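Local coordinates for YPM (Yersinia pseudotuberculosis, PDB 1PM4), which acts as a superantigen, a bacterial mitogen that probably stimulates T cells through their receptors without conventional antigen recognition, at residues 11-16 with 96-101; 43-48 with 66-71; 47-52 with 86-91. All coordinates share one frame; numbering follows the deposited sequence.

Contact 1: residues 11-16 with 96-101; sequences GTIQGK and SNYSLD
Two antiparallel strands of one jelly-roll sheet meet where G11, T12 and I13 pair with Y98, N97 and S96, at the end of strand 6-13, an outermost strand of that sheet within the chain. Four backbone hydrogen bonds make the ladder. G11 and Y98 exchange one pair, with G11 N to Y98 O at 3.0 Å and Y98 N to G11 O at 2.8 Å; I13 and S96 exchange the other, I13 N reaching S96 O at 2.7 Å. The example illustrates how a glycine in a strand can serve as the floor for an aromatic ring. With its CG held between the backbone N and the carbonyl carbon (chi1 73°), the Y98 side chain folds over its partner strand, and the ring lies across G11. The CA of G11 sits over one ring face, 3.9 Å from the centroid and 27° off the normal, a CH-pi contact, while I13 N and T12 O come to the ring edge in its plane. The I13 side chain crosses that of Y98 at about a right angle, its CB 4.0 Å from Y98 CD2. Both lie on the inward face, where they also touch I88 of the opposing sheet. T12 and N97 point to the other face and form the non-hydrogen-bonded pair between the two hydrogen-bonded ones. Here one water bridges them, 3.1 Å from T12 OG1 and 3.0 Å from N97 ND2, accepting from the amide, whose OD1 is hydrogen-bonded to T41 N. With I13 and Y98 turned in against the other sheet and T12 and N97 turned out to water, this is a two-faced strand pair of a jelly-roll sandwich.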
loop_
_atom_site.group_PDB
_atom_site.type_symbol
_atom_site.label_atom_id
_atom_site.label_comp_id
_atom_site.label_asym_id
_atom_site.label_seq_id
_atom_site.Cartn_x
_atom_site.Cartn_y
_atom_site.Cartn_z
ATOM N N GLY A 11 -1.538 -18.555 -19.817
ATOM C CA GLY A 11 -0.368 -19.392 -19.900
ATOM C C GLY A 11 -0.411 -20.499 -18.871
ATOM O O GLY A 11 -1.477 -20.839 -18.339
ATOM N N THR A 12 0.766 -21.072 -18.632
ATOM C CA THR A 12 0.940 -22.110 -17.654
ATOM C C THR A 12 2.128 -21.739 -16.801
ATOM O O THR A 12 3.118 -21.235 -17.349
ATOM C CB THR A 12 1.269 -23.428 -18.404
ATOM O OG1 THR A 12 0.164 -23.773 -19.288
ATOM C CG2 THR A 12 1.380 -24.560 -17.453
ATOM N N ILE A 13 1.988 -21.876 -15.476
ATOM C CA ILE A 13 3.092 -21.474 -14.584
ATOM C C ILE A 13 3.509 -22.676 -13.805
ATOM O O ILE A 13 2.711 -23.369 -13.139
ATOM C CB ILE A 13 2.683 -20.286 -13.689
ATOM C CG1 ILE A 13 3.890 -19.811 -12.887
ATOM C CG2 ILE A 13 1.411 -20.591 -12.853
ATOM C CD1 ILE A 13 3.647 -18.518 -12.159
ATOM N N GLN A 14 4.754 -23.044 -13.956
ATOM C CA GLN A 14 5.289 -24.197 -13.277
ATOM C C GLN A 14 5.241 -24.078 -11.749
ATOM O O GLN A 14 5.144 -22.974 -11.195
ATOM C CB GLN A 14 6.737 -24.402 -13.751
ATOM C CG GLN A 14 6.718 -24.969 -15.196
ATOM C CD GLN A 14 7.964 -24.618 -15.988
ATOM O OE1 GLN A 14 8.658 -23.644 -15.657
ATOM N NE2 GLN A 14 8.270 -25.428 -16.986
ATOM N N GLY A 15 5.308 -25.218 -11.074
ATOM C CA GLY A 15 5.399 -25.217 -9.606
ATOM C C GLY A 15 6.460 -24.234 -9.094
ATOM O O GLY A 15 7.595 -24.235 -9.599
ATOM N N LYS A 16 6.068 -23.415 -8.103
ATOM C CA LYS A 16 6.907 -22.410 -7.465
ATOM C C LYS A 16 7.429 -21.336 -8.420
ATOM O O LYS A 16 8.143 -20.440 -7.934
ATOM C CB LYS A 16 8.064 -23.097 -6.702
ATOM C CG LYS A 16 7.669 -24.165 -5.725
ATOM C CD LYS A 16 6.716 -23.575 -4.650
ATOM C CE LYS A 16 6.445 -24.494 -3.494
ATOM N NZ LYS A 16 5.350 -24.085 -2.666
ATOM N N SER A 96 0.315 -25.151 -13.067
ATOM C CA SER A 96 -1.054 -24.680 -13.213
ATOM C C SER A 96 -1.276 -23.740 -14.391
ATOM O O SER A 96 -0.419 -22.928 -14.698
ATOM C CB SER A 96 -1.450 -23.896 -11.965
ATOM O OG SER A 96 -1.251 -24.626 -10.753
ATOM N N ASN A 97 -2.470 -23.803 -14.995
ATOM C CA ASN A 97 -2.905 -22.737 -15.903
ATOM C C ASN A 97 -2.959 -21.423 -15.134
ATOM O O ASN A 97 -3.256 -21.405 -13.927
ATOM C CB ASN A 97 -4.335 -23.064 -16.393
ATOM C CG ASN A 97 -5.081 -21.854 -16.950
ATOM O OD1 ASN A 97 -5.826 -21.112 -16.230
ATOM N ND2 ASN A 97 -4.887 -21.627 -18.288
ATOM N N TYR A 98 -2.705 -20.324 -15.824
ATOM C CA TYR A 98 -3.151 -19.017 -15.321
ATOM C C TYR A 98 -3.819 -18.193 -16.413
ATOM O O TYR A 98 -3.602 -18.426 -17.615
ATOM C CB TYR A 98 -1.977 -18.236 -14.719
ATOM C CG TYR A 98 -1.006 -17.675 -15.767
ATOM C CD1 TYR A 98 -1.170 -16.429 -16.321
ATOM C CD2 TYR A 98 0.137 -18.392 -16.127
ATOM C CE1 TYR A 98 -0.337 -15.977 -17.301
ATOM C CE2 TYR A 98 1.029 -17.905 -17.028
ATOM C CZ TYR A 98 0.807 -16.654 -17.610
ATOM O OH TYR A 98 1.696 -16.158 -18.591
ATOM N N SER A 99 -4.632 -17.252 -16.001
ATOM C CA SER A 99 -5.092 -16.190 -16.869
ATOM C C SER A 99 -5.081 -14.907 -16.058
ATOM O O SER A 99 -5.479 -14.875 -14.891
ATOM C CB SER A 99 -6.470 -16.481 -17.524
ATOM O OG SER A 99 -7.537 -16.536 -16.584
ATOM N N LEU A 100 -4.587 -13.839 -16.655
ATOM C CA LEU A 100 -4.529 -12.541 -15.978
ATOM C C LEU A 100 -5.347 -11.577 -16.869
ATOM O O LEU A 100 -4.941 -11.303 -17.993
ATOM C CB LEU A 100 -3.097 -12.077 -15.935
ATOM C CG LEU A 100 -2.919 -10.765 -15.182
ATOM C CD1 LEU A 100 -3.174 -10.907 -13.713
ATOM C CD2 LEU A 100 -1.561 -10.127 -15.425
ATOM N N ASP A 101 -6.423 -11.062 -16.343
ATOM C CA ASP A 101 -7.128 -9.967 -16.957
ATOM C C ASP A 101 -6.508 -8.693 -16.435
ATOM O O ASP A 101 -6.379 -8.521 -15.213
ATOM C CB ASP A 101 -8.567 -9.969 -16.570
ATOM C CG ASP A 101 -9.308 -11.191 -16.965
ATOM O OD1 ASP A 101 -8.902 -11.983 -17.838
ATOM O OD2 ASP A 101 -10.353 -11.467 -16.332
HETATM O O HOH W 1 -2.968 -23.595 -19.536
#

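Contact 2: residues 43-48 with 66-71; sequences VNADMT and NDIDKP
I68 extends its side chain toward the segment 43-48 and meets A45 methyl to methyl, CD1 lying 3.6 Å from A45 CB. The isoleucine reaches this far because CG1 stands anti to the backbone N (chi1 -163°) and the chain runs on extended to CD1. Its other branch, CG2, faces the backbone of the other segment, 3.9 Å from A45 O. Nearer the strands, M47 and I68 approach through their CB atoms, 4.3 Å apart, after which the end of the methionine leads away into the sandwich; its side chain also touches L38. S40 touches A45, M47 and I68 alike. This is the open end of the beta hairpin of strands 47-54 and 59-67, where the ladder gives way to a type II turn from D67 to K70, closed by K70 N hydrogen-bonding to D67 O. The last rung is bent: I68 N donates to M47 O at 3.1 Å with an N-H...O angle of 138°, from above the carbonyl plane. Beside it T48 and D67 form a non-hydrogen-bonded pair, their side chains on the same face. T48 CG2 packs 3.8 Å from N66 O, while T48 OG1, which also receives N91 ND2, lies 2.8 Å from a water that is 2.6 Å from D67 OD1.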
loop_
_atom_site.group_PDB
_atom_site.type_symbol
_atom_site.label_atom_id
_atom_site.label_comp_id
_atom_site.label_asym_id
_atom_site.label_seq_id
_atom_site.Cartn_x
_atom_site.Cartn_y
_atom_site.Cartn_z
ATOM N N VAL A 43 -8.777 -25.483 -10.058
ATOM C CA VAL A 43 -9.668 -24.985 -8.994
ATOM C C VAL A 43 -8.874 -24.896 -7.686
ATOM O O VAL A 43 -9.244 -24.172 -6.761
ATOM C CB VAL A 43 -10.897 -25.956 -8.816
ATOM C CG1 VAL A 43 -11.780 -25.490 -7.725
ATOM C CG2 VAL A 43 -11.688 -25.987 -10.122
ATOM N N ASN A 44 -7.788 -25.648 -7.613
ATOM C CA ASN A 44 -6.979 -25.686 -6.413
ATOM C C ASN A 44 -5.797 -24.707 -6.439
ATOM O O ASN A 44 -4.924 -24.760 -5.585
ATOM C CB ASN A 44 -6.427 -27.078 -6.194
ATOM C CG ASN A 44 -7.510 -28.161 -5.988
ATOM O OD1 ASN A 44 -8.640 -27.869 -5.614
ATOM N ND2 ASN A 44 -7.135 -29.394 -6.239
ATOM N N ALA A 45 -5.767 -23.836 -7.404
ATOM C CA ALA A 45 -4.611 -22.983 -7.574
ATOM C C ALA A 45 -4.371 -22.115 -6.358
ATOM O O ALA A 45 -5.342 -21.614 -5.715
ATOM C CB ALA A 45 -4.825 -22.137 -8.803
ATOM N N ASP A 46 -3.093 -21.930 -6.014
ATOM C CA ASP A 46 -2.667 -21.080 -4.929
ATOM C C ASP A 46 -1.596 -20.119 -5.459
ATOM O O ASP A 46 -0.439 -20.566 -5.714
ATOM C CB ASP A 46 -2.078 -21.931 -3.848
ATOM C CG ASP A 46 -1.676 -21.139 -2.639
ATOM O OD1 ASP A 46 -1.695 -19.889 -2.626
ATOM O OD2 ASP A 46 -1.307 -21.791 -1.619
ATOM N N MET A 47 -1.999 -18.876 -5.812
ATOM C CA MET A 47 -1.119 -17.890 -6.468
ATOM C C MET A 47 -1.332 -16.494 -5.888
ATOM O O MET A 47 -2.381 -16.165 -5.287
ATOM C CB MET A 47 -1.421 -17.819 -7.979
ATOM C CG MET A 47 -1.263 -19.152 -8.631
ATOM S SD MET A 47 -1.624 -18.893 -10.446
ATOM C CE MET A 47 -1.752 -20.565 -10.925
ATOM N N THR A 48 -0.281 -15.701 -5.991
ATOM C CA THR A 48 -0.307 -14.328 -5.581
ATOM C C THR A 48 -0.003 -13.424 -6.717
ATOM O O THR A 48 0.857 -13.716 -7.514
ATOM C CB THR A 48 0.719 -14.150 -4.389
ATOM O OG1 THR A 48 0.321 -14.985 -3.281
ATOM C CG2 THR A 48 0.719 -12.711 -3.859
ATOM N N ASN A 66 -2.555 -9.230 -4.063
ATOM C CA ASN A 66 -3.827 -9.888 -3.766
ATOM C C ASN A 66 -3.698 -11.354 -4.046
ATOM O O ASN A 66 -2.820 -11.797 -4.845
ATOM C CB ASN A 66 -4.959 -9.275 -4.623
ATOM C CG ASN A 66 -5.449 -7.933 -4.131
ATOM O OD1 ASN A 66 -4.974 -6.851 -4.584
ATOM N ND2 ASN A 66 -6.465 -7.975 -3.233
ATOM N N ASP A 67 -4.587 -12.139 -3.484
ATOM C CA ASP A 67 -4.629 -13.533 -3.805
ATOM C C ASP A 67 -5.275 -13.724 -5.177
ATOM O O ASP A 67 -5.887 -12.815 -5.729
ATOM C CB ASP A 67 -5.463 -14.293 -2.763
ATOM C CG ASP A 67 -4.965 -14.094 -1.348
ATOM O OD1 ASP A 67 -3.723 -14.125 -1.086
ATOM O OD2 ASP A 67 -5.800 -13.875 -0.433
ATOM N N ILE A 68 -5.169 -14.932 -5.663
ATOM C CA ILE A 68 -5.914 -15.393 -6.856
ATOM C C ILE A 68 -7.392 -15.081 -6.672
ATOM O O ILE A 68 -7.913 -15.128 -5.547
ATOM C CB ILE A 68 -5.577 -16.905 -7.164
ATOM C CG1 ILE A 68 -5.995 -17.275 -8.587
ATOM C CG2 ILE A 68 -6.127 -17.843 -6.100
ATOM C CD1 ILE A 68 -5.732 -18.698 -8.955
ATOM N N ASP A 69 -8.023 -14.629 -7.742
ATOM C CA ASP A 69 -9.435 -14.355 -7.849
ATOM C C ASP A 69 -9.861 -13.048 -7.173
ATOM O O ASP A 69 -11.029 -12.722 -7.264
ATOM C CB ASP A 69 -10.343 -15.502 -7.320
ATOM C CG ASP A 69 -10.177 -16.779 -8.107
ATOM O OD1 ASP A 69 -9.852 -16.724 -9.330
ATOM O OD2 ASP A 69 -10.249 -17.873 -7.524
ATOM N N LYS A 70 -8.952 -12.325 -6.525
ATOM C CA LYS A 70 -9.234 -11.039 -5.908
ATOM C C LYS A 70 -8.706 -9.880 -6.760
ATOM O O LYS A 70 -7.524 -9.757 -6.910
ATOM C CB LYS A 70 -8.580 -10.979 -4.518
ATOM C CG LYS A 70 -9.019 -12.064 -3.644
ATOM C CD LYS A 70 -10.395 -11.837 -3.106
ATOM N N PRO A 71 -9.552 -9.026 -7.296
ATOM C CA PRO A 71 -9.026 -7.934 -8.136
ATOM C C PRO A 71 -8.206 -6.909 -7.379
ATOM O O PRO A 71 -8.425 -6.670 -6.178
ATOM C CB PRO A 71 -10.258 -7.326 -8.831
ATOM C CG PRO A 71 -11.423 -8.100 -8.352
ATOM C CD PRO A 71 -11.024 -9.158 -7.351
HETATM O O HOH W 2 -2.053 -15.857 -2.175
#

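Contact 3: residues 47-52 with 86-91; sequences MTLILL and WKIKNN
L51 lays its CD1 over one face of the W86 indole, 4.0 Å from the centroid of the six-membered ring and 18° off its normal, a CH-pi contact offset toward the rim. W86 has its CG anti to the carbonyl carbon (chi1 -57°), which brings the ring over to the neighbouring strand. L49 CD1 lies 4.0 Å from W86 CB, against the start of the side chain, and also touches I88 CG1. At the far end of this face the sulfur of M47 lies 4.3 Å from I88 CG2. These residues look into the sandwich, where L72, A36 and L100 of the opposing sheet meet them. Strands 47-54 and 84-90 are the central pair of their four-stranded antiparallel sheet, and the jelly roll is built from two such sheets. T48 with K89 and I50 with K87 each exchange two backbone bonds, for example K87 N to I50 O at 2.8 Å. On the reverse face I50 and K87 pack through their CB atoms; K87 extends away to a salt bridge with E75 of the second subunit. At the polar edge N91 ND2 donates to T48 OG1 at 3.0 Å, almost straight (176°) and within the amide plane. A water bridges the same two side chains, donating to N91 OD1 at 2.7 Å and lying 3.1 Å from T48 OG1, and D46 OD1 is a second acceptor for ND2.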
loop_
_atom_site.group_PDB
_atom_site.type_symbol
_atom_site.label_atom_id
_atom_site.label_comp_id
_atom_site.label_asym_id
_atom_site.label_seq_id
_atom_site.Cartn_x
_atom_site.Cartn_y
_atom_site.Cartn_z
ATOM N N MET A 47 -1.999 -18.876 -5.812
ATOM C CA MET A 47 -1.119 -17.890 -6.468
ATOM C C MET A 47 -1.332 -16.494 -5.888
ATOM O O MET A 47 -2.381 -16.165 -5.287
ATOM C CB MET A 47 -1.421 -17.819 -7.979
ATOM C CG MET A 47 -1.263 -19.152 -8.631
ATOM S SD MET A 47 -1.624 -18.893 -10.446
ATOM C CE MET A 47 -1.752 -20.565 -10.925
ATOM N N THR A 48 -0.281 -15.701 -5.991
ATOM C CA THR A 48 -0.307 -14.328 -5.581
ATOM C C THR A 48 -0.003 -13.424 -6.717
ATOM O O THR A 48 0.857 -13.716 -7.514
ATOM C CB THR A 48 0.719 -14.150 -4.389
ATOM O OG1 THR A 48 0.321 -14.985 -3.281
ATOM C CG2 THR A 48 0.719 -12.711 -3.859
ATOM N N LEU A 49 -0.752 -12.340 -6.791
ATOM C CA LEU A 49 -0.518 -11.291 -7.774
ATOM C C LEU A 49 0.019 -10.043 -7.070
ATOM O O LEU A 49 -0.617 -9.516 -6.141
ATOM C CB LEU A 49 -1.841 -10.933 -8.407
ATOM C CG LEU A 49 -1.798 -9.834 -9.453
ATOM C CD1 LEU A 49 -0.979 -10.194 -10.697
ATOM C CD2 LEU A 49 -3.219 -9.417 -9.934
ATOM N N ILE A 50 1.139 -9.559 -7.561
ATOM C CA ILE A 50 1.787 -8.395 -6.984
ATOM C C ILE A 50 1.928 -7.343 -8.072
ATOM O O ILE A 50 2.386 -7.631 -9.172
ATOM C CB ILE A 50 3.161 -8.748 -6.435
ATOM C CG1 ILE A 50 3.067 -9.898 -5.459
ATOM C CG2 ILE A 50 3.776 -7.522 -5.761
ATOM C CD1 ILE A 50 4.446 -10.513 -5.133
ATOM N N LEU A 51 1.454 -6.124 -7.794
ATOM C CA LEU A 51 1.667 -4.960 -8.627
ATOM C C LEU A 51 2.931 -4.234 -8.212
ATOM O O LEU A 51 3.092 -3.825 -7.038
ATOM C CB LEU A 51 0.428 -4.025 -8.552
ATOM C CG LEU A 51 0.600 -2.676 -9.304
ATOM C CD1 LEU A 51 0.977 -2.791 -10.835
ATOM C CD2 LEU A 51 -0.600 -1.832 -9.114
ATOM N N LEU A 52 3.876 -4.148 -9.155
ATOM C CA LEU A 52 5.074 -3.371 -8.949
ATOM C C LEU A 52 5.071 -2.126 -9.826
ATOM O O LEU A 52 4.589 -2.158 -10.985
ATOM C CB LEU A 52 6.263 -4.212 -9.245
ATOM C CG LEU A 52 6.302 -5.617 -8.596
ATOM C CD1 LEU A 52 7.217 -6.426 -9.459
ATOM C CD2 LEU A 52 6.814 -5.482 -7.280
ATOM N N TRP A 86 2.975 -6.686 -13.363
ATOM C CA TRP A 86 2.205 -7.673 -12.663
ATOM C C TRP A 86 3.094 -8.917 -12.448
ATOM O O TRP A 86 3.507 -9.538 -13.412
ATOM C CB TRP A 86 1.023 -8.099 -13.526
ATOM C CG TRP A 86 0.160 -6.946 -13.920
ATOM C CD1 TRP A 86 -0.028 -6.519 -15.207
ATOM C CD2 TRP A 86 -0.756 -6.198 -13.103
ATOM N NE1 TRP A 86 -0.872 -5.447 -15.216
ATOM C CE2 TRP A 86 -1.379 -5.231 -13.970
ATOM C CE3 TRP A 86 -1.050 -6.150 -11.761
ATOM C CZ2 TRP A 86 -2.263 -4.310 -13.532
ATOM C CZ3 TRP A 86 -1.950 -5.162 -11.300
ATOM C CH2 TRP A 86 -2.572 -4.273 -12.207
ATOM N N LYS A 87 3.401 -9.235 -11.201
ATOM C CA LYS A 87 4.123 -10.450 -10.901
ATOM C C LYS A 87 3.181 -11.522 -10.366
ATOM O O LYS A 87 2.468 -11.285 -9.393
ATOM C CB LYS A 87 5.176 -10.149 -9.838
ATOM C CG LYS A 87 5.928 -11.318 -9.362
ATOM C CD LYS A 87 7.177 -10.928 -8.545
ATOM C CE LYS A 87 7.912 -12.102 -8.114
ATOM N NZ LYS A 87 9.050 -11.818 -7.084
ATOM N N ILE A 88 3.185 -12.649 -11.015
ATOM C CA ILE A 88 2.393 -13.822 -10.679
ATOM C C ILE A 88 3.338 -14.801 -10.025
ATOM O O ILE A 88 4.296 -15.285 -10.671
ATOM C CB ILE A 88 1.776 -14.508 -11.952
ATOM C CG1 ILE A 88 0.847 -13.500 -12.685
ATOM C CG2 ILE A 88 0.982 -15.725 -11.577
ATOM C CD1 ILE A 88 0.530 -13.849 -14.137
ATOM N N LYS A 89 3.032 -15.156 -8.783
ATOM C CA LYS A 89 3.793 -16.131 -8.058
ATOM C C LYS A 89 2.935 -17.376 -7.858
ATOM O O LYS A 89 1.840 -17.265 -7.331
ATOM C CB LYS A 89 4.295 -15.598 -6.724
ATOM C CG LYS A 89 5.068 -16.643 -5.871
ATOM C CD LYS A 89 6.290 -17.398 -6.527
ATOM C CE LYS A 89 6.934 -18.479 -5.634
ATOM N NZ LYS A 89 8.408 -18.900 -5.914
ATOM N N ASN A 90 3.445 -18.535 -8.285
ATOM C CA ASN A 90 2.790 -19.792 -7.978
ATOM C C ASN A 90 3.249 -20.314 -6.627
ATOM O O ASN A 90 4.424 -20.653 -6.459
ATOM C CB ASN A 90 3.022 -20.798 -9.099
ATOM C CG ASN A 90 2.232 -22.055 -8.885
ATOM O OD1 ASN A 90 1.432 -22.123 -7.933
ATOM N ND2 ASN A 90 2.410 -23.030 -9.742
ATOM N N ASN A 91 2.384 -20.237 -5.623
ATOM C CA ASN A 91 2.740 -20.677 -4.262
ATOM C C ASN A 91 2.709 -22.194 -4.121
ATOM O O ASN A 91 3.268 -22.778 -3.157
ATOM C CB ASN A 91 1.734 -20.051 -3.315
ATOM C CG ASN A 91 1.739 -18.567 -3.342
ATOM O OD1 ASN A 91 2.821 -17.937 -3.330
ATOM N ND2 ASN A 91 0.557 -17.972 -3.363
HETATM O O HOH W 3 3.218 -15.457 -2.225
#

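In the fold
The three contacts lie close together, their centres 9 to 11 Å apart, with contact 3 the nearest to the middle of the chain. Contact 1 belongs to one four-stranded sheet; contacts 2 and 3 belong to the other, where strand 47-54 pairs with strand 59-67 on one flank and with strand 84-90 on its other. Along the chain, contact 1 joins residues 80 apart and thereby encloses both of the others, which share M47 and T48 at the start of strand 47-54. M47 reaches across the interior, its CE packing on S96 and I13 of contact 1. Polar links add to this: K16 NZ probably hydrogen-bonds to N91 O, and K89 NZ to K16 O. Segments distant in sequence thus knit the two sheets together.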